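PDB 2X4G: nucleoside-diphosphate-sugar epimerase from Pseudomonas aeruginosa, which probably acts as an NAD(P)-dependent enzyme of the epimerase/dehydratase family on nucleotide-linked sugars, its true substrate and reaction being unestablished. Local coordinates for residues L19-G23 / Q49-L53; P58-V62 / R73-L78; P119-Y123 / A229-I235; A127-H133 / G302-L306; V216-E221 / F317-L323. All coordinates share one frame; numbering follows the deposited sequence.

Interaction 1: L19-G23 / Q49-L53; sequences LGATG and QIQRL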
# COMPACT_ATOMS: atom_id res chain seq x y z
N LEU A 19 -8.77 3.25 -30.13
CA LEU A 19 -9.28 3.70 -28.83
C LEU A 19 -8.10 3.85 -27.92
O LEU A 19 -7.22 2.99 -27.92
CB LEU A 19 -10.23 2.69 -28.20
CG LEU A 19 -11.59 2.65 -28.90
CD1 LEU A 19 -11.50 1.76 -30.16
CD2 LEU A 19 -12.70 2.21 -27.97
N GLY A 20 -8.09 4.91 -27.12
CA GLY A 20 -7.00 5.18 -26.19
C GLY A 20 -5.83 5.83 -26.88
O GLY A 20 -4.69 5.64 -26.48
N ALA A 21 -6.13 6.63 -27.90
CA ALA A 21 -5.14 7.32 -28.71
C ALA A 21 -4.32 8.37 -27.99
O ALA A 21 -3.26 8.77 -28.47
CB ALA A 21 -5.82 7.96 -29.89
N THR A 22 -4.77 8.85 -26.84
CA THR A 22 -4.04 9.87 -26.09
C THR A 22 -2.98 9.26 -25.17
O THR A 22 -2.11 9.96 -24.68
CB THR A 22 -4.98 10.74 -25.25
OG1 THR A 22 -5.69 9.90 -24.35
CG2 THR A 22 -5.98 11.48 -26.12
N GLY A 23 -3.06 7.95 -24.93
CA GLY A 23 -1.99 7.26 -24.21
C GLY A 23 -0.75 7.10 -25.07
O GLY A 23 -0.80 7.28 -26.29
N GLN A 49 -8.57 14.53 -24.07
CA GLN A 49 -8.05 15.65 -24.81
C GLN A 49 -7.37 15.24 -26.11
O GLN A 49 -6.16 15.29 -26.29
CB GLN A 49 -7.15 16.49 -23.95
CG GLN A 49 -7.34 17.92 -24.33
CD GLN A 49 -6.80 18.85 -23.31
OE1 GLN A 49 -6.95 18.64 -22.09
NE2 GLN A 49 -6.17 19.93 -23.80
N ILE A 50 -8.24 14.87 -27.03
CA ILE A 50 -7.89 14.27 -28.27
C ILE A 50 -7.38 15.34 -29.24
O ILE A 50 -6.69 15.03 -30.20
CB ILE A 50 -9.13 13.49 -28.78
CG1 ILE A 50 -8.70 12.31 -29.67
CG2 ILE A 50 -10.15 14.43 -29.42
CD1 ILE A 50 -7.90 11.24 -28.94
N GLN A 51 -7.67 16.61 -28.98
CA GLN A 51 -7.12 17.71 -29.79
C GLN A 51 -5.58 17.76 -29.81
O GLN A 51 -5.01 18.47 -30.63
CB GLN A 51 -7.68 19.07 -29.36
CG GLN A 51 -7.49 19.42 -27.87
CD GLN A 51 -8.78 19.20 -27.00
OE1 GLN A 51 -9.28 18.08 -26.88
NE2 GLN A 51 -9.29 20.29 -26.41
N ARG A 52 -4.91 17.01 -28.92
CA ARG A 52 -3.45 16.83 -29.05
C ARG A 52 -3.07 16.06 -30.32
O ARG A 52 -1.90 16.03 -30.67
CB ARG A 52 -2.86 16.07 -27.86
CG ARG A 52 -3.06 16.74 -26.52
CD ARG A 52 -1.90 16.53 -25.51
NE ARG A 52 -1.30 15.21 -25.63
CZ ARG A 52 -1.90 14.07 -25.31
NH1 ARG A 52 -3.14 14.07 -24.82
NH2 ARG A 52 -1.25 12.92 -25.46
N LEU A 53 -4.03 15.41 -30.96
CA LEU A 53 -3.78 14.62 -32.16
C LEU A 53 -4.36 15.26 -33.42
O LEU A 53 -4.34 14.67 -34.52
CB LEU A 53 -4.32 13.19 -31.97
CG LEU A 53 -3.40 12.28 -31.17
CD1 LEU A 53 -3.34 12.74 -29.74
CD2 LEU A 53 -3.88 10.85 -31.22
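The guanidinium of Arg52 meets Thr22 edge-on: Thr22 O lies in the guanidinium plane and takes a bond from Arg52 NH2 (3.2 Å). The bond is nearly straight at 164°, and the donor sits in the carbonyl plane on a lone pair. A chain bent at chi2 and chi3 brings the edge of the group alongside Thr22, with Arg52 NH1 3.8 Å from Thr22 CB. Below this polar grip the contact is apolar. Thr22 CG2 touches Ile50 CD1 at 3.4 Å, the two side chains crossing at about a right angle. Ile50 CD1 also reaches the methyl of Ala21, with CB at 4.0 Å. Leu53 closes the patch, its CD2 resting 3.7 Å from Ala21 CB and close to the carbonyl of the same residue. Ile50 and Leu53 in turn pack on His44 and Leu42 of strand 39-44. Residues Gly20 to Gly23 form a type I turn, closed by Gly23 N to Gly20 O, and Gly23 takes the N-cap position of helix 24-35. This turn opens the sequence GATGLLG, the glycine-rich GxxGxxG motif of the Rossmann fold, which in relatives passes beneath the dinucleotide pyrophosphate.

Interaction 2: P58-V62 / R73-L78; sequences PECRV and RALRGL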
# COMPACT_ATOMS: atom_id res chain seq x y z
N PRO A 58 -7.22 13.73 -37.98
CA PRO A 58 -8.00 12.54 -37.71
C PRO A 58 -9.46 12.80 -37.88
O PRO A 58 -9.87 13.95 -37.87
CB PRO A 58 -7.74 12.28 -36.22
CG PRO A 58 -7.61 13.65 -35.64
CD PRO A 58 -7.00 14.52 -36.74
N GLU A 59 -10.23 11.74 -38.03
CA GLU A 59 -11.68 11.83 -37.90
C GLU A 59 -11.95 11.35 -36.47
O GLU A 59 -11.46 10.31 -36.07
CB GLU A 59 -12.35 10.94 -38.96
CG GLU A 59 -13.82 10.63 -38.75
CD GLU A 59 -14.41 9.73 -39.83
OE1 GLU A 59 -13.68 9.21 -40.71
OE2 GLU A 59 -15.64 9.52 -39.79
N CYS A 60 -12.70 12.12 -35.69
CA CYS A 60 -12.92 11.82 -34.28
C CYS A 60 -14.34 11.44 -34.06
O CYS A 60 -15.25 12.11 -34.54
CB CYS A 60 -12.62 13.03 -33.42
SG CYS A 60 -10.90 13.43 -33.47
N ARG A 61 -14.52 10.37 -33.30
CA ARG A 61 -15.85 9.87 -32.96
C ARG A 61 -15.94 9.75 -31.45
O ARG A 61 -15.08 9.13 -30.83
CB ARG A 61 -16.07 8.54 -33.64
CG ARG A 61 -15.87 8.62 -35.15
CD ARG A 61 -16.05 7.27 -35.83
NE ARG A 61 -16.11 7.43 -37.28
CZ ARG A 61 -16.28 6.43 -38.13
NH1 ARG A 61 -16.33 6.69 -39.42
NH2 ARG A 61 -16.41 5.18 -37.69
N VAL A 62 -16.96 10.37 -30.86
CA VAL A 62 -17.09 10.40 -29.40
C VAL A 62 -17.82 9.14 -28.93
O VAL A 62 -18.79 8.71 -29.54
CB VAL A 62 -17.83 11.65 -28.89
CG1 VAL A 62 -17.76 11.71 -27.37
CG2 VAL A 62 -17.21 12.89 -29.46
N ARG A 73 -21.77 2.93 -33.09
CA ARG A 73 -21.80 4.01 -34.05
C ARG A 73 -20.36 4.45 -34.37
O ARG A 73 -20.02 4.62 -35.54
CB ARG A 73 -22.64 5.18 -33.50
CG ARG A 73 -22.81 6.37 -34.48
CD ARG A 73 -22.97 7.69 -33.70
NE ARG A 73 -24.23 7.70 -32.96
CZ ARG A 73 -24.54 8.52 -31.95
NH1 ARG A 73 -23.66 9.42 -31.49
NH2 ARG A 73 -25.74 8.44 -31.37
N ALA A 74 -19.52 4.58 -33.36
CA ALA A 74 -18.13 4.95 -33.58
C ALA A 74 -17.33 3.87 -34.33
O ALA A 74 -16.32 4.18 -34.96
CB ALA A 74 -17.45 5.30 -32.27
N LEU A 75 -17.77 2.62 -34.25
CA LEU A 75 -17.11 1.52 -34.95
C LEU A 75 -17.67 1.22 -36.35
O LEU A 75 -17.29 0.23 -36.99
CB LEU A 75 -17.18 0.26 -34.09
CG LEU A 75 -16.46 0.32 -32.74
CD1 LEU A 75 -16.88 -0.87 -31.93
CD2 LEU A 75 -14.93 0.37 -32.88
N ARG A 76 -18.59 2.06 -36.84
CA ARG A 76 -19.15 1.88 -38.18
C ARG A 76 -18.06 2.10 -39.26
O ARG A 76 -17.21 2.99 -39.13
CB ARG A 76 -20.32 2.85 -38.40
CG ARG A 76 -19.90 4.30 -38.69
CD ARG A 76 -21.04 5.31 -38.53
NE ARG A 76 -20.60 6.69 -38.77
CZ ARG A 76 -20.09 7.51 -37.86
NH1 ARG A 76 -19.93 7.16 -36.58
NH2 ARG A 76 -19.73 8.74 -38.22
N GLY A 77 -18.11 1.28 -40.31
CA GLY A 77 -17.40 1.54 -41.55
C GLY A 77 -15.89 1.61 -41.43
O GLY A 77 -15.24 2.43 -42.09
N LEU A 78 -15.35 0.74 -40.58
CA LEU A 78 -13.93 0.64 -40.37
C LEU A 78 -13.41 -0.61 -41.03
O LEU A 78 -14.12 -1.62 -41.11
CB LEU A 78 -13.63 0.53 -38.89
CG LEU A 78 -13.95 1.71 -37.97
CD1 LEU A 78 -13.58 1.28 -36.55
CD2 LEU A 78 -13.23 2.99 -38.37
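Arg61 on strand 59-62 ties that strand to the C-terminal end of helix 68-74, within the beta-alpha-beta crossover of a Rossmann fold. Its chain runs extended from CG to NE, past the methyl of Ala74 (CB to CB, 3.8 Å), and delivers the guanidinium to the turn that follows the helix. There Arg61 NH2 bonds two main-chain oxygens, Arg76 O at 2.7 Å and Ala74 O at 2.9 Å. Both acceptors lie near the guanidinium plane, but their own settings differ: the carbonyl of Arg76 is met in its plane, whereas the nitrogen stands 57° out of the plane of the Ala74 carbonyl. The opposite end of the group belongs to Glu59, whose OE2 forms a salt bridge with Arg61 NH1 at 2.9 Å. Edge contacts therefore fix how the guanidinium is turned. Over one face lies the guanidinium of Arg76, stacked nearly parallel, with centres 4.0 Å apart and planes at 16°. Arg76 is held there by NH1 to Arg73 O at 2.7 Å, which leans over the carbonyl from the face opposite to the one used by Arg76 N. The like charges of the pair are probably eased by Glu59, whose OE2 lies 4.4 Å from Arg76 NH2, close enough for charge attraction alone. Around the contact, Glu59 also bridges to Lys15 at the start of strand 15-19, and Arg61 packs on Val41 of strand 39-44. Leu78 reaches Ala17, while Leu75 faces helix 98-116 through Ala112, Cys113 and Ala116.

Interaction 3: P119-Y123 / A229-I235; sequences PRILY and ALERGRI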
# COMPACT_ATOMS: atom_id res chain seq x y z
N PRO A 119 -14.08 -5.96 -39.20
CA PRO A 119 -13.47 -7.18 -39.73
C PRO A 119 -12.18 -7.60 -39.05
O PRO A 119 -11.78 -8.74 -39.20
CB PRO A 119 -13.18 -6.83 -41.20
CG PRO A 119 -13.32 -5.35 -41.33
CD PRO A 119 -13.71 -4.78 -39.99
N ARG A 120 -11.57 -6.70 -38.30
CA ARG A 120 -10.17 -6.82 -37.90
C ARG A 120 -9.97 -6.07 -36.57
O ARG A 120 -10.15 -4.86 -36.52
CB ARG A 120 -9.38 -6.17 -39.03
CG ARG A 120 -8.01 -6.70 -39.32
CD ARG A 120 -7.94 -8.13 -39.86
NE ARG A 120 -6.60 -8.61 -39.56
CZ ARG A 120 -6.20 -9.88 -39.57
NH1 ARG A 120 -7.03 -10.85 -39.92
NH2 ARG A 120 -4.94 -10.15 -39.24
N ILE A 121 -9.66 -6.79 -35.49
CA ILE A 121 -9.55 -6.19 -34.15
C ILE A 121 -8.23 -6.60 -33.49
O ILE A 121 -7.93 -7.79 -33.39
CB ILE A 121 -10.71 -6.65 -33.21
CG1 ILE A 121 -12.09 -6.27 -33.76
CG2 ILE A 121 -10.59 -6.05 -31.83
CD1 ILE A 121 -13.16 -7.35 -33.55
N LEU A 122 -7.43 -5.64 -33.05
CA LEU A 122 -6.20 -5.94 -32.30
C LEU A 122 -6.36 -5.40 -30.90
O LEU A 122 -6.68 -4.22 -30.71
CB LEU A 122 -4.96 -5.33 -32.96
CG LEU A 122 -3.64 -5.54 -32.20
CD1 LEU A 122 -3.07 -6.92 -32.45
CD2 LEU A 122 -2.63 -4.51 -32.60
N TYR A 123 -6.12 -6.28 -29.93
CA TYR A 123 -6.23 -5.94 -28.54
C TYR A 123 -4.81 -5.87 -28.00
O TYR A 123 -4.00 -6.75 -28.27
CB TYR A 123 -7.04 -7.00 -27.79
CG TYR A 123 -6.85 -6.88 -26.32
CD1 TYR A 123 -5.91 -7.67 -25.67
CD2 TYR A 123 -7.53 -5.92 -25.58
CE1 TYR A 123 -5.68 -7.54 -24.31
CE2 TYR A 123 -7.30 -5.78 -24.23
CZ TYR A 123 -6.38 -6.59 -23.60
OH TYR A 123 -6.13 -6.46 -22.26
N ALA A 229 0.48 -6.05 -36.73
CA ALA A 229 -0.28 -7.18 -36.20
C ALA A 229 -1.69 -7.09 -36.71
O ALA A 229 -2.25 -8.09 -37.11
CB ALA A 229 -0.29 -7.17 -34.67
N LEU A 230 -2.24 -5.87 -36.70
CA LEU A 230 -3.64 -5.63 -37.05
C LEU A 230 -3.87 -6.05 -38.48
O LEU A 230 -4.82 -6.78 -38.76
CB LEU A 230 -4.04 -4.16 -36.84
CG LEU A 230 -5.45 -3.69 -37.23
CD1 LEU A 230 -6.48 -4.19 -36.25
CD2 LEU A 230 -5.52 -2.18 -37.27
N GLU A 231 -2.99 -5.62 -39.39
CA GLU A 231 -3.14 -5.94 -40.80
C GLU A 231 -2.77 -7.38 -41.11
O GLU A 231 -3.36 -7.95 -42.01
CB GLU A 231 -2.29 -5.01 -41.68
CG GLU A 231 -2.74 -3.55 -41.66
CD GLU A 231 -2.15 -2.73 -42.81
OE1 GLU A 231 -0.96 -2.35 -42.73
OE2 GLU A 231 -2.88 -2.44 -43.78
N ARG A 232 -1.82 -7.96 -40.37
CA ARG A 232 -1.15 -9.21 -40.80
C ARG A 232 -1.20 -10.40 -39.86
O ARG A 232 -0.92 -11.51 -40.28
CB ARG A 232 0.32 -8.97 -41.11
CG ARG A 232 0.54 -8.09 -42.31
CD ARG A 232 2.01 -7.80 -42.55
NE ARG A 232 2.18 -6.55 -43.29
CZ ARG A 232 3.32 -5.87 -43.40
NH1 ARG A 232 4.44 -6.29 -42.82
NH2 ARG A 232 3.35 -4.74 -44.11
N GLY A 233 -1.54 -10.21 -38.59
CA GLY A 233 -1.59 -11.33 -37.66
C GLY A 233 -2.65 -12.37 -37.97
O GLY A 233 -3.67 -12.07 -38.59
N ARG A 234 -2.39 -13.61 -37.56
CA ARG A 234 -3.42 -14.64 -37.59
C ARG A 234 -4.43 -14.42 -36.44
O ARG A 234 -4.06 -14.14 -35.29
CB ARG A 234 -2.82 -16.05 -37.53
CG ARG A 234 -1.83 -16.35 -38.68
CD ARG A 234 -1.56 -17.86 -38.88
NE ARG A 234 -1.53 -18.62 -37.61
CZ ARG A 234 -0.50 -18.70 -36.77
NH1 ARG A 234 -0.60 -19.42 -35.67
NH2 ARG A 234 0.65 -18.06 -37.01
N ILE A 235 -5.70 -14.56 -36.78
CA ILE A 235 -6.82 -14.33 -35.88
C ILE A 235 -6.63 -15.25 -34.70
O ILE A 235 -6.39 -16.43 -34.87
CB ILE A 235 -8.20 -14.64 -36.58
CG1 ILE A 235 -8.33 -13.93 -37.97
CG2 ILE A 235 -9.37 -14.27 -35.68
CD1 ILE A 235 -7.46 -14.62 -39.24
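The last turn of helix 219-232 lies against the start of strand 121-124, the two segments coming nearest at Leu122 and Leu230, whose CA atoms are 5.4 Å apart. Beyond Arg232 the backbone leaves the helix at Gly233 and curls past Arg120. The side chain of Arg120 is bent at chi2 (67°), which turns its guanidinium onto the helix end. Arg120 NE donates to Leu230 O at 2.7 Å; the bond is almost straight (175°) and comes in nearly along the C=O axis. Arg120 NH2 points to the same turn, toward Gly233 O, at a modelled separation too short to be trusted in detail, and makes a weak bond to Leu230 O of 3.4 Å. The side chain of Ile235 crosses that of Arg120 at about a right angle and sets CD1 at the guanidinium edge, 3.9 Å from Arg120 NH1. Two residues along the strand, at Leu122, the contact becomes mainly apolar. Leu122 CD1 meets the methyl CB of Ala229 at 3.6 Å, and Leu230 CD1 rests 3.8 Å from Leu122 CB. Leu230 reaches the strand because CG stands anti to its backbone N (chi1 177°). Val177 of strand 176-185 packs on both Arg120 and Leu122. Chemically, a cationic group serves the Leu230 carbonyl in the last turn of the helix, where following N-H donors run out; its positive charge would probably also suit the partial negative charge of that end.

Interaction 4: A127-H133 / G302-L306; sequences AYAMPRH and GGQFL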
# COMPACT_ATOMS: atom_id res chain seq x y z
N ALA A 127 2.75 -8.94 -21.29
CA ALA A 127 3.59 -10.11 -21.21
C ALA A 127 3.43 -10.78 -19.86
O ALA A 127 3.94 -11.89 -19.65
CB ALA A 127 5.04 -9.72 -21.44
N TYR A 128 2.76 -10.08 -18.94
CA TYR A 128 2.47 -10.62 -17.61
C TYR A 128 1.29 -11.61 -17.64
O TYR A 128 1.08 -12.36 -16.66
CB TYR A 128 2.25 -9.49 -16.60
CG TYR A 128 3.51 -8.73 -16.28
CD1 TYR A 128 4.31 -9.09 -15.20
CD2 TYR A 128 3.93 -7.66 -17.06
CE1 TYR A 128 5.49 -8.39 -14.91
CE2 TYR A 128 5.10 -6.96 -16.77
CZ TYR A 128 5.87 -7.33 -15.71
OH TYR A 128 7.03 -6.64 -15.44
N ALA A 129 0.55 -11.64 -18.75
CA ALA A 129 -0.42 -12.71 -19.00
C ALA A 129 0.28 -14.07 -19.23
O ALA A 129 -0.37 -15.10 -19.25
CB ALA A 129 -1.33 -12.37 -20.18
N MET A 130 1.60 -14.07 -19.41
CA MET A 130 2.33 -15.28 -19.67
C MET A 130 3.10 -15.67 -18.42
O MET A 130 3.51 -14.80 -17.66
CB MET A 130 3.32 -15.08 -20.81
CG MET A 130 2.76 -14.38 -22.04
SD MET A 130 4.04 -14.26 -23.34
CE MET A 130 5.31 -13.26 -22.55
N PRO A 131 3.26 -16.99 -18.19
CA PRO A 131 4.15 -17.44 -17.14
C PRO A 131 5.60 -17.33 -17.58
O PRO A 131 5.88 -17.06 -18.75
CB PRO A 131 3.75 -18.91 -16.95
CG PRO A 131 3.27 -19.33 -18.28
CD PRO A 131 2.59 -18.12 -18.86
N ARG A 132 6.51 -17.53 -16.63
CA ARG A 132 7.94 -17.39 -16.88
C ARG A 132 8.45 -18.60 -17.66
O ARG A 132 8.03 -19.72 -17.42
CB ARG A 132 8.67 -17.24 -15.53
CG ARG A 132 10.16 -16.93 -15.63
CD ARG A 132 10.78 -16.70 -14.24
NE ARG A 132 10.30 -15.46 -13.64
CZ ARG A 132 10.72 -14.24 -13.98
NH1 ARG A 132 11.65 -14.07 -14.92
NH2 ARG A 132 10.20 -13.17 -13.37
N HIS A 133 9.32 -18.41 -18.63
CA HIS A 133 9.78 -19.56 -19.39
C HIS A 133 10.33 -20.60 -18.40
O HIS A 133 11.23 -20.28 -17.62
CB HIS A 133 10.87 -19.17 -20.38
CG HIS A 133 11.15 -20.21 -21.42
ND1 HIS A 133 11.93 -21.32 -21.17
CD2 HIS A 133 10.76 -20.31 -22.71
CE1 HIS A 133 12.00 -22.05 -22.27
NE2 HIS A 133 11.31 -21.46 -23.22
N GLY A 302 9.68 -8.62 -11.65
CA GLY A 302 9.19 -9.93 -12.02
C GLY A 302 8.97 -10.08 -13.51
O GLY A 302 8.18 -10.91 -13.94
N GLY A 303 9.68 -9.29 -14.32
CA GLY A 303 9.53 -9.35 -15.77
C GLY A 303 10.48 -10.38 -16.34
O GLY A 303 11.36 -10.86 -15.61
N GLN A 304 10.33 -10.70 -17.63
CA GLN A 304 11.31 -11.56 -18.33
C GLN A 304 11.73 -11.02 -19.70
O GLN A 304 11.15 -10.05 -20.19
CB GLN A 304 10.76 -12.98 -18.51
CG GLN A 304 9.48 -13.09 -19.32
CD GLN A 304 8.98 -14.52 -19.39
OE1 GLN A 304 9.77 -15.46 -19.35
NE2 GLN A 304 7.67 -14.68 -19.49
N PHE A 305 12.75 -11.64 -20.28
CA PHE A 305 13.17 -11.36 -21.65
C PHE A 305 12.12 -11.95 -22.57
O PHE A 305 11.49 -12.95 -22.23
CB PHE A 305 14.53 -11.98 -21.99
CG PHE A 305 15.73 -11.31 -21.32
CD1 PHE A 305 15.65 -10.06 -20.72
CD2 PHE A 305 16.95 -11.94 -21.34
CE1 PHE A 305 16.78 -9.48 -20.14
CE2 PHE A 305 18.07 -11.36 -20.76
CZ PHE A 305 17.98 -10.12 -20.17
N LEU A 306 11.96 -11.33 -23.74
CA LEU A 306 10.96 -11.73 -24.71
C LEU A 306 11.63 -12.10 -26.05
O LEU A 306 12.63 -11.51 -26.42
CB LEU A 306 9.94 -10.60 -24.90
CG LEU A 306 9.27 -10.07 -23.62
CD1 LEU A 306 8.06 -9.18 -23.93
CD2 LEU A 306 8.86 -11.19 -22.65
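Segment 302-306, without regular structure, lies across segment 127-133, which leaves the short 3-10 turn 127-129, with CA atoms 6.9 Å apart at Arg132 and Gln304 and 7.4 Å at Tyr128 and Gly303. The amide of Gln304 clasps the main chain on the two sides of Arg132. Gln304 NE2 donates to Pro131 O at 3.1 Å, from 44° above the carbonyl plane, while Gln304 OE1 accepts from His133 N, also at 3.1 Å and in a straighter bond (163°). The Gln304 side chain is extended beyond CG and carries the amide out to the neighbouring backbone, where both its donor and its acceptor are used. Arg132 slides past Gln304 in the reverse direction, bent at chi3 (-69°), and its NH1 donates to Gly303 O at 3.3 Å. NH2 adds a weak bond to that oxygen. Gly302 and Gly303 meet the ring of Tyr128 obliquely, its OH 3.7 Å from Gly303 CA; the hydroxyl bonds to Arg214. At the inner end the contact turns apolar: Leu306 forks between Ala127 and Met130, CD1 lying 4.0 Å from Ala127 CB and CD2 4.1 Å from Met130 CE. Leu306 continues onto Leu240, Thr242 and Asn215. Interlocking of this kind joins the loop after Rossmann strand 121-124 to the C-terminal part of the chain. In extended short-chain dehydrogenases/reductases that loop and the C-terminal region border the substrate cleft, so a similar place is likely for this contact.

Interaction 5: V216-E221 / F317-L323; sequences VIDAAE and FFSTTAL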
# COMPACT_ATOMS: atom_id res chain seq x y z
N VAL A 216 12.50 -3.91 -23.31
CA VAL A 216 12.15 -2.52 -23.55
C VAL A 216 11.98 -2.31 -25.05
O VAL A 216 12.73 -2.88 -25.83
CB VAL A 216 13.25 -1.61 -23.01
CG1 VAL A 216 13.15 -0.20 -23.58
CG2 VAL A 216 13.16 -1.58 -21.51
N ILE A 217 10.99 -1.51 -25.44
CA ILE A 217 10.72 -1.24 -26.86
C ILE A 217 10.43 0.23 -27.11
O ILE A 217 9.82 0.91 -26.29
CB ILE A 217 9.55 -2.09 -27.45
CG1 ILE A 217 9.55 -1.98 -28.99
CG2 ILE A 217 8.22 -1.67 -26.86
CD1 ILE A 217 8.32 -2.41 -29.67
N ASP A 218 10.93 0.70 -28.25
CA ASP A 218 10.81 2.08 -28.64
C ASP A 218 9.32 2.36 -28.98
O ASP A 218 8.66 1.54 -29.61
CB ASP A 218 11.78 2.32 -29.81
CG ASP A 218 11.67 3.70 -30.45
OD1 ASP A 218 12.47 4.57 -30.06
OD2 ASP A 218 10.84 3.90 -31.37
N ALA A 219 8.80 3.48 -28.53
CA ALA A 219 7.40 3.76 -28.68
C ALA A 219 7.01 3.84 -30.16
O ALA A 219 6.01 3.24 -30.57
CB ALA A 219 7.03 5.05 -27.98
N ALA A 220 7.79 4.58 -30.94
CA ALA A 220 7.46 4.79 -32.36
C ALA A 220 7.33 3.44 -33.05
O ALA A 220 6.39 3.23 -33.79
CB ALA A 220 8.53 5.67 -33.06
N GLU A 221 8.25 2.53 -32.76
CA GLU A 221 8.22 1.21 -33.38
C GLU A 221 7.04 0.40 -32.89
O GLU A 221 6.35 -0.22 -33.71
CB GLU A 221 9.52 0.42 -33.13
CG GLU A 221 10.77 1.23 -33.31
CD GLU A 221 11.84 0.54 -34.12
OE1 GLU A 221 11.73 0.58 -35.36
OE2 GLU A 221 12.80 0.02 -33.53
N PHE A 317 7.95 -7.71 -38.68
CA PHE A 317 8.30 -6.71 -37.68
C PHE A 317 9.54 -7.02 -36.87
O PHE A 317 9.72 -8.11 -36.35
CB PHE A 317 7.18 -6.45 -36.70
CG PHE A 317 7.60 -5.55 -35.59
CD1 PHE A 317 8.10 -6.08 -34.41
CD2 PHE A 317 7.57 -4.17 -35.75
CE1 PHE A 317 8.52 -5.25 -33.39
CE2 PHE A 317 7.99 -3.34 -34.74
CZ PHE A 317 8.48 -3.88 -33.56
N PHE A 318 10.38 -6.00 -36.70
CA PHE A 318 11.45 -6.06 -35.73
C PHE A 318 12.05 -4.67 -35.55
O PHE A 318 11.96 -3.84 -36.44
CB PHE A 318 12.52 -7.09 -36.16
CG PHE A 318 13.19 -6.78 -37.48
CD1 PHE A 318 14.29 -5.95 -37.52
CD2 PHE A 318 12.72 -7.32 -38.65
CE1 PHE A 318 14.91 -5.66 -38.71
CE2 PHE A 318 13.35 -7.04 -39.85
CZ PHE A 318 14.44 -6.21 -39.87
N SER A 319 12.70 -4.45 -34.42
CA SER A 319 13.26 -3.15 -34.07
C SER A 319 14.55 -2.91 -34.81
O SER A 319 15.32 -3.85 -35.04
CB SER A 319 13.53 -3.08 -32.57
OG SER A 319 13.99 -1.79 -32.17
N THR A 320 14.76 -1.66 -35.20
CA THR A 320 16.01 -1.22 -35.82
C THR A 320 16.65 -0.03 -35.09
O THR A 320 17.74 0.39 -35.44
CB THR A 320 15.80 -0.90 -37.35
OG1 THR A 320 14.66 -0.07 -37.56
CG2 THR A 320 15.56 -2.16 -38.12
N THR A 321 15.99 0.48 -34.04
CA THR A 321 16.40 1.70 -33.34
C THR A 321 17.36 1.39 -32.20
O THR A 321 17.11 0.51 -31.40
CB THR A 321 15.15 2.47 -32.78
OG1 THR A 321 14.19 2.63 -33.84
CG2 THR A 321 15.49 3.84 -32.25
N ALA A 322 18.48 2.11 -32.13
CA ALA A 322 19.40 1.99 -31.00
C ALA A 322 18.66 2.40 -29.75
O ALA A 322 17.87 3.34 -29.79
CB ALA A 322 20.61 2.87 -31.19
N LEU A 323 18.90 1.68 -28.65
CA LEU A 323 18.30 1.99 -27.34
C LEU A 323 18.60 3.38 -26.84
O LEU A 323 17.80 3.95 -26.16
CB LEU A 323 18.80 1.02 -26.27
CG LEU A 323 18.17 1.17 -24.88
CD1 LEU A 323 16.64 1.12 -24.97
CD2 LEU A 323 18.72 0.08 -23.98
O HOH W 1 13.11 -0.88 -29.57
O HOH W 2 11.92 5.04 -33.55
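A buried carboxylate, that of Glu221, anchors the loop before helix 323-336 to the first turn of helix 219-232, just after strand 213-218 of the Rossmann-like core. Its OE2 gathers three donors from successive residues of the loop: Ser319 OG at 2.6 Å, Thr320 N at 3.1 Å and Thr321 N at 3.3 Å. They arrive from different directions. The serine comes nearly along the C-O axis, Thr320 N uses the syn lone pair, and Thr321 N stands 37° above the carboxylate plane. A kink at chi2 (-134°) turns the carboxylate toward Ser319-Thr321. So many donors around one oxygen would probably stabilise the ionised form. Nearby, Asp218 N-caps helix 219-232 by accepting from Glu221 N through OD2 (3.2 Å), on its anti lone pair, while OD1 is taken by Thr326 and Arg329 of helix 323-336. Apolar contacts flank the polar centre. Ile217 CD1 meets Phe317 CZ at 4.2 Å, the two side chains coming from opposite directions, and the side chains of Val216 and Leu323 cross at about a right angle, CG1 to CD1 4.0 Å. The hydroxyl of Ser319, which donates to Glu221 OE2, accepts in turn from a water at 2.9 Å that itself accepts from Asp218 N.

Overall arrangement
Interactions 1, 2 and 3 follow in series along the chain within the Rossmann part: 1 touches 2 where Leu53 O lies 3.5 Å from Pro58 CD, and 2 touches 3 through Leu78 O and Pro119 CD at 3.4 Å. Helix 219-232 joins interaction 5, at its N-terminal end, to interaction 3, at its C-terminal end, their centres 20 Å apart. Interactions 4 and 5 both fasten C-terminal loops onto the core and come within about 7 Å at nearest atoms. Interaction 1, at the turn expected to bind the dinucleotide, lies about 8 Å from interaction 5 and about 17 Å from interaction 4 between nearest atoms; the last probably borders the substrate side.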